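Local structure of SusD superfamily protein (Bacteroides vulgatus, 3MYV) at residues R78-L83 with G141-D146; V431-E436 with P449-N454. The protein probably binds glycans at the outer membrane of the bacterium, as a saccharide-binding protein of the SusD family. All blocks are in the same frame, centred on the assembly; numbering follows the deposited sequence.

Contact 1 (R78-L83 with G141-D146)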
ATOM      1  N   ARG A  78     -14.116  -5.920  -2.289  1.00 15.35           N
ATOM      2  CA  ARG A  78     -13.691  -6.218  -0.928  1.00 15.26           C
ATOM      3  C   ARG A  78     -13.562  -4.947  -0.066  1.00 15.93           C
ATOM      4  O   ARG A  78     -14.103  -4.919   1.033  1.00 14.33           O
ATOM      5  CB  ARG A  78     -12.421  -7.096  -0.903  1.00 16.09           C
ATOM      6  CG  ARG A  78     -11.963  -7.508   0.495  1.00 13.50           C
ATOM      7  CD  ARG A  78     -13.044  -8.118   1.319  1.00 13.29           C
ATOM      8  NE  ARG A  78     -13.588  -9.258   0.621  1.00 14.62           N
ATOM      9  CZ  ARG A  78     -13.113 -10.506   0.672  1.00 22.95           C
ATOM     10  NH1 ARG A  78     -12.103 -10.858   1.462  1.00 19.79           N
ATOM     11  NH2 ARG A  78     -13.716 -11.439  -0.042  1.00 25.17           N
ATOM     12  N   PRO A  79     -12.921  -3.866  -0.577  1.00 13.13           N
ATOM     13  CA  PRO A  79     -12.916  -2.668   0.266  1.00 16.17           C
ATOM     14  C   PRO A  79     -14.336  -2.124   0.519  1.00 14.29           C
ATOM     15  O   PRO A  79     -14.612  -1.615   1.586  1.00 12.22           O
ATOM     16  CB  PRO A  79     -12.104  -1.661  -0.559  1.00 13.87           C
ATOM     17  CG  PRO A  79     -11.132  -2.534  -1.262  1.00 15.59           C
ATOM     18  CD  PRO A  79     -11.924  -3.762  -1.654  1.00 16.29           C
ATOM     19  N   PHE A  80     -15.238  -2.252  -0.449  1.00 16.64           N
ATOM     20  CA  PHE A  80     -16.606  -1.769  -0.224  1.00 15.72           C
ATOM     21  C   PHE A  80     -17.328  -2.606   0.802  1.00 14.68           C
ATOM     22  O   PHE A  80     -18.083  -2.061   1.591  1.00 16.29           O
ATOM     23  CB  PHE A  80     -17.435  -1.689  -1.506  1.00 13.79           C
ATOM     24  CG  PHE A  80     -17.274  -0.395  -2.210  1.00 11.41           C
ATOM     25  CD1 PHE A  80     -17.587   0.795  -1.578  1.00 11.36           C
ATOM     26  CD2 PHE A  80     -16.740  -0.349  -3.481  1.00 14.45           C
ATOM     27  CE1 PHE A  80     -17.437   2.011  -2.235  1.00 15.56           C
ATOM     28  CE2 PHE A  80     -16.590   0.860  -4.128  1.00 13.43           C
ATOM     29  CZ  PHE A  80     -16.936   2.028  -3.520  1.00 16.98           C
ATOM     30  N   TYR A  81     -17.103  -3.923   0.773  1.00 13.86           N
ATOM     31  CA  TYR A  81     -17.703  -4.820   1.729  1.00 15.73           C
ATOM     32  C   TYR A  81     -17.217  -4.477   3.139  1.00 14.86           C
ATOM     33  O   TYR A  81     -18.003  -4.407   4.076  1.00 14.99           O
ATOM     34  CB  TYR A  81     -17.399  -6.298   1.371  1.00 15.19           C
ATOM     35  CG  TYR A  81     -18.184  -7.276   2.226  1.00 18.42           C
ATOM     36  CD1 TYR A  81     -17.712  -7.681   3.479  1.00 23.41           C
ATOM     37  CD2 TYR A  81     -19.416  -7.762   1.805  1.00 30.73           C
ATOM     38  CE1 TYR A  81     -18.424  -8.540   4.267  1.00 25.46           C
ATOM     39  CE2 TYR A  81     -20.148  -8.638   2.606  1.00 33.98           C
ATOM     40  CZ  TYR A  81     -19.639  -9.013   3.833  1.00 30.01           C
ATOM     41  OH  TYR A  81     -20.340  -9.865   4.629  1.00 37.28           O
ATOM     42  N   ILE A  82     -15.924  -4.248   3.277  1.00 15.56           N
ATOM     43  CA  ILE A  82     -15.355  -3.892   4.560  1.00 14.82           C
ATOM     44  C   ILE A  82     -15.923  -2.565   5.071  1.00 15.10           C
ATOM     45  O   ILE A  82     -16.256  -2.440   6.259  1.00 13.77           O
ATOM     46  CB  ILE A  82     -13.812  -3.871   4.502  1.00 13.14           C
ATOM     47  CG1 ILE A  82     -13.242  -5.273   4.229  1.00 14.40           C
ATOM     48  CG2 ILE A  82     -13.215  -3.337   5.826  1.00 11.34           C
ATOM     49  CD1 ILE A  82     -11.761  -5.268   3.747  1.00 13.61           C
ATOM     50  N   LEU A  83     -16.048  -1.584   4.182  1.00 13.61           N
ATOM     51  CA  LEU A  83     -16.635  -0.292   4.543  1.00 14.24           C
ATOM     52  C   LEU A  83     -18.059  -0.432   5.097  1.00 13.47           C
ATOM     53  O   LEU A  83     -18.415   0.202   6.063  1.00 15.90           O
ATOM     54  CB  LEU A  83     -16.644   0.631   3.317  1.00 12.32           C
ATOM     55  CG  LEU A  83     -15.309   1.334   3.014  1.00 17.41           C
ATOM     56  CD1 LEU A  83     -15.231   1.843   1.567  1.00 11.84           C
ATOM     57  CD2 LEU A  83     -15.053   2.507   3.993  1.00 14.81           C
ATOM     58  N   GLY A 141     -13.762   9.882  -8.126  1.00 17.25           N
ATOM     59  CA  GLY A 141     -13.278   8.715  -7.435  1.00 14.22           C
ATOM     60  C   GLY A 141     -14.289   7.594  -7.431  1.00 14.40           C
ATOM     61  O   GLY A 141     -15.066   7.424  -8.362  1.00 16.62           O
ATOM     62  N   ALA A 142     -14.241   6.784  -6.383  1.00 14.32           N
ATOM     63  CA  ALA A 142     -15.242   5.755  -6.187  1.00 14.78           C
ATOM     64  C   ALA A 142     -16.428   6.410  -5.475  1.00 15.00           C
ATOM     65  O   ALA A 142     -16.332   7.559  -5.006  1.00 13.04           O
ATOM     66  CB  ALA A 142     -14.672   4.643  -5.332  1.00 14.64           C
ATOM     67  N   PRO A 143     -17.554   5.690  -5.375  1.00 17.48           N
ATOM     68  CA  PRO A 143     -18.573   6.113  -4.416  1.00 17.22           C
ATOM     69  C   PRO A 143     -17.950   6.233  -3.022  1.00 17.66           C
ATOM     70  O   PRO A 143     -17.050   5.451  -2.665  1.00 16.84           O
ATOM     71  CB  PRO A 143     -19.604   4.971  -4.477  1.00 18.71           C
ATOM     72  CG  PRO A 143     -19.454   4.418  -5.806  1.00 20.37           C
ATOM     73  CD  PRO A 143     -17.978   4.503  -6.130  1.00 15.75           C
ATOM     74  N   LEU A 144     -18.395   7.230  -2.267  1.00 16.50           N
ATOM     75  CA  LEU A 144     -17.760   7.606  -1.010  1.00 17.05           C
ATOM     76  C   LEU A 144     -18.598   7.121   0.161  1.00 16.91           C
ATOM     77  O   LEU A 144     -19.712   7.631   0.383  1.00 17.90           O
ATOM     78  CB  LEU A 144     -17.622   9.140  -0.982  1.00 17.34           C
ATOM     79  CG  LEU A 144     -17.023   9.766   0.285  1.00 21.37           C
ATOM     80  CD1 LEU A 144     -15.690   9.148   0.598  1.00 20.68           C
ATOM     81  CD2 LEU A 144     -16.913  11.309   0.154  1.00 14.57           C
ATOM     82  N   ILE A 145     -18.100   6.146   0.917  1.00 16.33           N
ATOM     83  CA  ILE A 145     -18.848   5.602   2.068  1.00 15.80           C
ATOM     84  C   ILE A 145     -18.472   6.383   3.318  1.00 17.39           C
ATOM     85  O   ILE A 145     -17.675   5.934   4.172  1.00 15.07           O
ATOM     86  CB  ILE A 145     -18.612   4.074   2.251  1.00 15.16           C
ATOM     87  CG1 ILE A 145     -18.697   3.343   0.894  1.00 12.69           C
ATOM     88  CG2 ILE A 145     -19.606   3.466   3.226  1.00 14.90           C
ATOM     89  CD1 ILE A 145     -20.005   3.590   0.091  1.00 14.84           C
ATOM     90  N   ASP A 146     -19.044   7.577   3.394  1.00 16.70           N
ATOM     91  CA  ASP A 146     -18.801   8.517   4.465  1.00 17.67           C
ATOM     92  C   ASP A 146     -19.985   8.566   5.412  1.00 17.20           C
ATOM     93  O   ASP A 146     -20.121   9.511   6.176  1.00 17.56           O
ATOM     94  CB  ASP A 146     -18.460   9.912   3.918  1.00 16.53           C
ATOM     95  CG  ASP A 146     -19.611  10.556   3.139  1.00 23.14           C
ATOM     96  OD1 ASP A 146     -20.608   9.868   2.890  1.00 17.97           O
ATOM     97  OD2 ASP A 146     -19.507  11.755   2.766  1.00 20.49           O
TER
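F80 and L83, one helical turn apart, present their side chains to the bend of chain A142-I145. The F80 ring turns its edge to P143 O and I145 CG1, both near its plane, with P143 O 3.5 Å from CE1 of F80. The P143 and F80 side chains cross at about a right angle, P143 CD 3.7 Å from F80 CZ, while A142 CB comes to the same CZ at 3.9 Å. I145 runs obliquely to both helix residues. Its CG1, anti to the carbonyl carbon (chi1 -45°), drops between them, 3.6 Å from F80 CE1 and 3.8 Å from L83 CD1, while its CG2 branch turns to L83 CB. No hydrogen bond joins the two segments; the contact is apolar and mostly buried. With F80 cut back to an alanine, P143 and I145 would probably face a gap, and L83 would be the one helix side chain left against the bend. Several backbone atoms of the bend find partners outside the contact: Q121 of helix 103-128 bonds both P143 O and I145 N, and I145, at the centre of an inverse gamma turn closed by a weak D146 N to L144 O bond, gives its O to W87 NE1. The contact thus joins helix 77-94 to the end of strand 140-143, with L124 of helix 103-128 touching F80 and L83 and strand 157-159 pairing with 140-143.

Contact 2 (V431-E436 with P449-N454)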
ATOM      1  N   VAL A 431      -6.445   4.255 -14.083  1.00 13.99           N
ATOM      2  CA  VAL A 431      -7.480   3.866 -13.143  1.00 14.49           C
ATOM      3  C   VAL A 431      -8.191   2.629 -13.657  1.00 15.16           C
ATOM      4  O   VAL A 431      -8.216   2.371 -14.869  1.00 16.07           O
ATOM      5  CB  VAL A 431      -8.526   4.987 -12.915  1.00 13.66           C
ATOM      6  CG1 VAL A 431      -7.874   6.185 -12.193  1.00 11.85           C
ATOM      7  CG2 VAL A 431      -9.175   5.428 -14.242  1.00 10.88           C
ATOM      8  N   LEU A 432      -8.744   1.858 -12.725  1.00 14.70           N
ATOM      9  CA  LEU A 432      -9.594   0.714 -13.079  1.00 13.86           C
ATOM     10  C   LEU A 432     -10.957   1.181 -13.531  1.00 14.39           C
ATOM     11  O   LEU A 432     -11.400   2.291 -13.164  1.00 14.86           O
ATOM     12  CB  LEU A 432      -9.781  -0.213 -11.885  1.00 14.60           C
ATOM     13  CG  LEU A 432      -8.567  -1.021 -11.451  1.00 13.67           C
ATOM     14  CD1 LEU A 432      -8.853  -1.633 -10.103  1.00 11.06           C
ATOM     15  CD2 LEU A 432      -8.129  -2.103 -12.471  1.00 11.33           C
ATOM     16  N   PRO A 433     -11.636   0.360 -14.357  1.00 15.57           N
ATOM     17  CA  PRO A 433     -13.005   0.735 -14.690  1.00 14.04           C
ATOM     18  C   PRO A 433     -13.994   0.415 -13.550  1.00 13.70           C
ATOM     19  O   PRO A 433     -13.764  -0.490 -12.730  1.00 14.22           O
ATOM     20  CB  PRO A 433     -13.298  -0.117 -15.912  1.00 15.82           C
ATOM     21  CG  PRO A 433     -12.534  -1.402 -15.621  1.00 14.77           C
ATOM     22  CD  PRO A 433     -11.259  -0.932 -14.959  1.00 15.96           C
ATOM     23  N   ILE A 434     -15.071   1.189 -13.503  1.00 14.14           N
ATOM     24  CA  ILE A 434     -16.211   0.904 -12.652  1.00 13.80           C
ATOM     25  C   ILE A 434     -16.832  -0.424 -13.148  1.00 13.74           C
ATOM     26  O   ILE A 434     -17.069  -0.570 -14.360  1.00 15.45           O
ATOM     27  CB  ILE A 434     -17.268   2.063 -12.710  1.00 14.49           C
ATOM     28  CG1 ILE A 434     -16.662   3.436 -12.341  1.00 16.16           C
ATOM     29  CG2 ILE A 434     -18.479   1.724 -11.813  1.00 12.17           C
ATOM     30  CD1 ILE A 434     -16.029   3.539 -10.965  1.00 15.54           C
ATOM     31  N   PRO A 435     -17.074  -1.387 -12.244  1.00 13.33           N
ATOM     32  CA  PRO A 435     -17.675  -2.664 -12.661  1.00 14.96           C
ATOM     33  C   PRO A 435     -19.029  -2.468 -13.320  1.00 16.29           C
ATOM     34  O   PRO A 435     -19.858  -1.688 -12.829  1.00 14.55           O
ATOM     35  CB  PRO A 435     -17.837  -3.442 -11.348  1.00 12.16           C
ATOM     36  CG  PRO A 435     -16.840  -2.813 -10.424  1.00 14.28           C
ATOM     37  CD  PRO A 435     -16.722  -1.393 -10.811  1.00 15.95           C
ATOM     38  N   GLU A 436     -19.252  -3.204 -14.396  1.00 14.38           N
ATOM     39  CA  GLU A 436     -20.450  -3.065 -15.217  1.00 15.73           C
ATOM     40  C   GLU A 436     -21.734  -3.196 -14.372  1.00 15.87           C
ATOM     41  O   GLU A 436     -22.712  -2.464 -14.589  1.00 14.50           O
ATOM     42  CB  GLU A 436     -20.431  -4.116 -16.324  1.00 18.21           C
ATOM     43  CG  GLU A 436     -21.624  -4.082 -17.268  1.00 25.61           C
ATOM     44  CD  GLU A 436     -21.539  -5.134 -18.373  1.00 33.32           C
ATOM     45  OE1 GLU A 436     -21.710  -6.341 -18.082  1.00 37.75           O
ATOM     46  OE2 GLU A 436     -21.331  -4.745 -19.538  1.00 39.96           O
ATOM     47  N   PRO A 449     -13.254   7.549 -18.051  1.00 16.95           N
ATOM     48  CA  PRO A 449     -13.089   7.923 -19.462  1.00 19.98           C
ATOM     49  C   PRO A 449     -12.266   6.872 -20.203  1.00 19.25           C
ATOM     50  O   PRO A 449     -11.380   6.261 -19.613  1.00 18.02           O
ATOM     51  CB  PRO A 449     -12.318   9.257 -19.404  1.00 20.53           C
ATOM     52  CG  PRO A 449     -11.950   9.485 -18.053  1.00 20.64           C
ATOM     53  CD  PRO A 449     -12.730   8.574 -17.130  1.00 17.41           C
ATOM     54  N   GLY A 450     -12.604   6.622 -21.463  1.00 19.95           N
ATOM     55  CA  GLY A 450     -11.845   5.688 -22.288  1.00 19.83           C
ATOM     56  C   GLY A 450     -12.396   4.280 -22.282  1.00 19.34           C
ATOM     57  O   GLY A 450     -12.325   3.576 -23.288  1.00 21.60           O
ATOM     58  N   TYR A 451     -12.947   3.849 -21.153  1.00 18.91           N
ATOM     59  CA  TYR A 451     -13.473   2.508 -21.046  1.00 18.69           C
ATOM     60  C   TYR A 451     -14.811   2.424 -21.785  1.00 19.75           C
ATOM     61  O   TYR A 451     -15.494   3.432 -21.897  1.00 19.45           O
ATOM     62  CB  TYR A 451     -13.644   2.123 -19.570  1.00 20.95           C
ATOM     63  CG  TYR A 451     -12.359   1.767 -18.859  1.00 20.02           C
ATOM     64  CD1 TYR A 451     -11.729   0.561 -19.100  1.00 15.96           C
ATOM     65  CD2 TYR A 451     -11.771   2.643 -17.945  1.00 18.04           C
ATOM     66  CE1 TYR A 451     -10.553   0.211 -18.439  1.00 15.52           C
ATOM     67  CE2 TYR A 451     -10.608   2.303 -17.273  1.00 15.46           C
ATOM     68  CZ  TYR A 451     -10.007   1.082 -17.527  1.00 16.81           C
ATOM     69  OH  TYR A 451      -8.848   0.730 -16.887  1.00 14.88           O
ATOM     70  N   PRO A 452     -15.180   1.236 -22.308  1.00 19.65           N
ATOM     71  CA  PRO A 452     -16.503   1.096 -22.943  1.00 23.13           C
ATOM     72  C   PRO A 452     -17.622   1.091 -21.908  1.00 22.75           C
ATOM     73  O   PRO A 452     -17.377   0.787 -20.736  1.00 20.39           O
ATOM     74  CB  PRO A 452     -16.434  -0.270 -23.623  1.00 24.30           C
ATOM     75  CG  PRO A 452     -15.458  -1.056 -22.816  1.00 23.98           C
ATOM     76  CD  PRO A 452     -14.413  -0.016 -22.370  1.00 23.32           C
ATOM     77  N   LYS A 453     -18.819   1.474 -22.331  1.00 21.93           N
ATOM     78  CA  LYS A 453     -20.038   1.330 -21.529  1.00 22.98           C
ATOM     79  C   LYS A 453     -21.077   0.646 -22.436  1.00 24.53           C
ATOM     80  O   LYS A 453     -21.542   1.234 -23.394  1.00 27.29           O
ATOM     81  CB  LYS A 453     -20.504   2.700 -21.015  1.00 25.58           C
ATOM     82  CG  LYS A 453     -21.553   2.632 -19.891  1.00 26.28           C
ATOM     83  CD  LYS A 453     -21.798   3.984 -19.201  1.00 26.62           C
ATOM     84  CE  LYS A 453     -23.056   3.928 -18.300  1.00 27.41           C
ATOM     85  NZ  LYS A 453     -23.426   5.252 -17.676  1.00 22.45           N
ATOM     86  N   ASN A 454     -21.360  -0.623 -22.161  1.00 27.53           N
ATOM     87  CA  ASN A 454     -22.246  -1.433 -23.007  1.00 28.67           C
ATOM     88  C   ASN A 454     -23.673  -0.901 -22.911  1.00 30.74           C
ATOM     89  O   ASN A 454     -24.102  -0.547 -21.814  1.00 27.30           O
ATOM     90  CB  ASN A 454     -22.216  -2.895 -22.603  1.00 29.79           C
ATOM     91  CG  ASN A 454     -22.626  -3.810 -23.742  1.00 29.90           C
ATOM     92  OD1 ASN A 454     -21.816  -4.078 -24.635  1.00 29.21           O
ATOM     93  ND2 ASN A 454     -23.887  -4.285 -23.732  1.00 20.83           N
ATOM     94  OXT ASN A 454     -24.378  -0.775 -23.912  1.00 30.24           O
TER
HETATM   95  O   HOH W   1     -23.289  -2.209 -19.348  1.00 36.97           O
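Y451 lays one face of its ring on P433, a proline-aromatic CH-pi contact between two irregular segments in the C-terminal part of this SusD-family chain. From CB, the side chain sets out toward 431-436, with CG anti to the carbonyl carbon (chi1 -76°), which carries the ring across the proline. CG and CD1 come first, each 3.6 Å from P433 CB, and CD2 lies by CB and CA of P433. That CB sits over the middle of the ring, 3.5 Å from the Y451 centroid and only 6° off the ring normal, so a proline C-H bond can meet the pi cloud almost head-on. CE1 lies against CB and CD of the same proline, and CE2 has V431 O and P433 N as its neighbours. At the far end CZ is 3.5 Å from P433 CD. The hydroxyl, still against P433 CD, donates to V431 O at 2.7 Å, in the carbonyl plane, with a C=O...OH angle of 150°. Face and tip are thus held by residues two apart in the same segment, which would resist rotation of the buried ring. Y428 adds an edge-to-face ring contact, while Q447 and N448, shortly before P449, hydrogen-bond to I434 N and L432 O. At the solvent-exposed chain end, E436, its chain extended, brings OE2 to N454 CB. There one water donates to both E436 OE2 and the terminal carboxylate oxygen N454 O, at 3.2 Å from OE2 and 3.1 Å from O.

Overall arrangement
Contact 1 closes before contact 2 opens along the chain, and the two lie on the same side of its centre, with their own centres about 17 Å apart. Their nearest atoms are about 5 Å apart without touching. Contact 1 belongs to the N-terminal, largely helical part; contact 2 gathers the last residues of the chain, in its RagB/SusD region. Helix 103-128 links them: L124 touches contact 1, and C127, near its end, makes a backbone hydrogen bond with L432 of contact 2. The C-terminal loops are thereby attached to the early helices, bringing sequence-distant parts together in one fold.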